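Local coordinates for Alr2269 protein (PDB 3MC8) that probably recognises and guides polypeptides at the outer membrane through a chain of POTRA domains, as in other Omp85-family proteins, at residues G219-I224 and T296-V301. Numbering follows the deposited sequence.
Sequences GVVENI and TKVNVV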
loop_
_atom_site.group_PDB
_atom_site.type_symbol
_atom_site.label_atom_id
_atom_site.label_comp_id
_atom_site.label_asym_id
_atom_site.label_seq_id
_atom_site.Cartn_x
_atom_site.Cartn_y
_atom_site.Cartn_z
ATOM N N GLY A 219 6.363 8.453 3.664
ATOM C CA GLY A 219 7.762 8.200 3.976
ATOM C C GLY A 219 8.406 9.233 4.878
ATOM O O GLY A 219 9.571 9.648 4.691
ATOM N N VAL A 220 7.644 9.630 5.880
ATOM C CA VAL A 220 8.085 10.639 6.799
ATOM C C VAL A 220 9.268 10.095 7.548
ATOM O O VAL A 220 9.243 8.971 8.000
ATOM C CB VAL A 220 6.945 11.019 7.770
ATOM C CG1 VAL A 220 7.477 11.898 8.877
ATOM C CG2 VAL A 220 5.821 11.724 7.006
ATOM N N VAL A 221 10.305 10.904 7.652
ATOM C CA VAL A 221 11.547 10.562 8.337
ATOM C C VAL A 221 11.408 10.880 9.812
ATOM O O VAL A 221 10.898 11.904 10.168
ATOM C CB VAL A 221 12.678 11.425 7.807
ATOM C CG1 VAL A 221 13.985 11.040 8.438
ATOM C CG2 VAL A 221 12.743 11.304 6.325
ATOM N N GLU A 222 11.912 10.016 10.662
ATOM C CA GLU A 222 11.817 10.160 12.090
ATOM C C GLU A 222 13.144 10.594 12.705
ATOM O O GLU A 222 13.166 11.426 13.600
ATOM C CB GLU A 222 11.458 8.801 12.628
ATOM C CG GLU A 222 11.120 8.707 14.081
ATOM C CD GLU A 222 10.630 7.311 14.413
ATOM O OE1 GLU A 222 9.536 6.915 13.913
ATOM O OE2 GLU A 222 11.370 6.602 15.136
ATOM N N ASN A 223 14.248 10.006 12.257
ATOM C CA ASN A 223 15.564 10.341 12.764
ATOM C C ASN A 223 16.550 10.192 11.629
ATOM O O ASN A 223 16.340 9.381 10.742
ATOM C CB ASN A 223 15.945 9.422 13.921
ATOM C CG ASN A 223 15.416 9.932 15.276
ATOM O OD1 ASN A 223 15.925 10.936 15.822
ATOM N ND2 ASN A 223 14.391 9.245 15.830
ATOM N N ILE A 224 17.596 11.005 11.656
ATOM C CA ILE A 224 18.701 10.916 10.743
ATOM C C ILE A 224 19.924 10.695 11.600
ATOM O O ILE A 224 20.101 11.397 12.580
ATOM C CB ILE A 224 18.860 12.247 9.999
ATOM C CG1 ILE A 224 17.586 12.536 9.206
ATOM C CG2 ILE A 224 20.084 12.232 9.072
ATOM C CD1 ILE A 224 17.624 13.845 8.431
ATOM N N THR A 296 5.145 3.540 10.523
ATOM C CA THR A 296 4.798 4.313 9.323
ATOM C C THR A 296 6.045 5.049 8.810
ATOM O O THR A 296 6.287 5.162 7.610
ATOM C CB THR A 296 3.682 5.361 9.575
ATOM O OG1 THR A 296 3.753 5.852 10.920
ATOM C CG2 THR A 296 2.319 4.748 9.337
ATOM N N LYS A 297 6.844 5.520 9.750
ATOM C CA LYS A 297 8.019 6.293 9.435
ATOM C C LYS A 297 9.256 5.432 9.261
ATOM O O LYS A 297 9.231 4.204 9.431
ATOM C CB LYS A 297 8.264 7.308 10.543
ATOM C CG LYS A 297 7.076 8.166 10.839
ATOM C CD LYS A 297 7.432 9.136 11.924
ATOM C CE LYS A 297 6.386 10.208 12.076
ATOM N NZ LYS A 297 6.797 11.186 13.098
ATOM N N VAL A 298 10.334 6.126 8.933
ATOM C CA VAL A 298 11.611 5.528 8.667
ATOM C C VAL A 298 12.745 6.278 9.433
ATOM O O VAL A 298 12.635 7.437 9.809
ATOM C CB VAL A 298 11.833 5.511 7.129
ATOM C CG1 VAL A 298 11.876 6.905 6.560
ATOM C CG2 VAL A 298 13.078 4.815 6.791
ATOM N N ASN A 299 13.815 5.581 9.718
ATOM C CA ASN A 299 15.003 6.201 10.211
ATOM C C ASN A 299 15.989 6.165 9.099
ATOM O O ASN A 299 16.063 5.180 8.406
ATOM C CB ASN A 299 15.526 5.418 11.388
ATOM C CG ASN A 299 14.684 5.625 12.620
ATOM O OD1 ASN A 299 13.884 6.544 12.676
ATOM N ND2 ASN A 299 14.851 4.773 13.611
ATOM N N VAL A 300 16.722 7.248 8.907
ATOM C CA VAL A 300 17.706 7.311 7.874
ATOM C C VAL A 300 19.058 7.269 8.539
ATOM O O VAL A 300 19.240 7.898 9.569
ATOM C CB VAL A 300 17.550 8.577 7.035
ATOM C CG1 VAL A 300 18.700 8.731 6.040
ATOM C CG2 VAL A 300 16.195 8.560 6.323
ATOM N N VAL A 301 19.986 6.523 7.943
ATOM C CA VAL A 301 21.345 6.445 8.389
ATOM C C VAL A 301 22.238 6.838 7.238
ATOM O O VAL A 301 22.141 6.248 6.157
ATOM C CB VAL A 301 21.721 5.006 8.802
ATOM C CG1 VAL A 301 23.217 4.907 9.140
ATOM C CG2 VAL A 301 20.901 4.573 10.002
HETATM O O HOH W 1 5.239 8.136 6.322
#
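The Glu222 carboxylate has the Asn299 amide over one face, the planes 80° apart, and the aliphatic chain of Lys297 passing its OE1 edge, where Glu222 OE1 lies 3.6 Å from Lys297 CD. The oxygen meets the lysine's methylenes by van der Waals contact and not as a salt bridge, Lys297 NZ standing 5.1 Å from Glu222 OE1; the carboxylate oxygens are instead gripped by the backbone amides of Thr293 and Asp294. With CG anti to its backbone N (chi1 -172°), the extended Glu222 chain crosses that of Lys297 at about a right angle, while Val220 runs beside the lysine, its CG1 3.8 Å from Lys297 CE.

Behind these side chains the strands pair in parallel through backbone hydrogen bonds. Val298 N donates to Val220 O (3.2 Å). Glu222 N reaches Val298 O (2.8 Å), and Val300 N bonds Asn223 O. The bridges Val221–Val298 and Ile224–Val300 enclose two residues on one strand but one on the other, a beta bulge made possible by the helix-like psi of Glu222 (-43°). On the apolar face, Val221 CG1 meets Val300 CG2 at 3.9 Å.

Strand 221-229 borders the three-stranded POTRA sheet; strand 298-306 is central, Val298 and Val300 also packing on antiparallel strand 282-291, and helices 249-253 and 266-277 precede that strand.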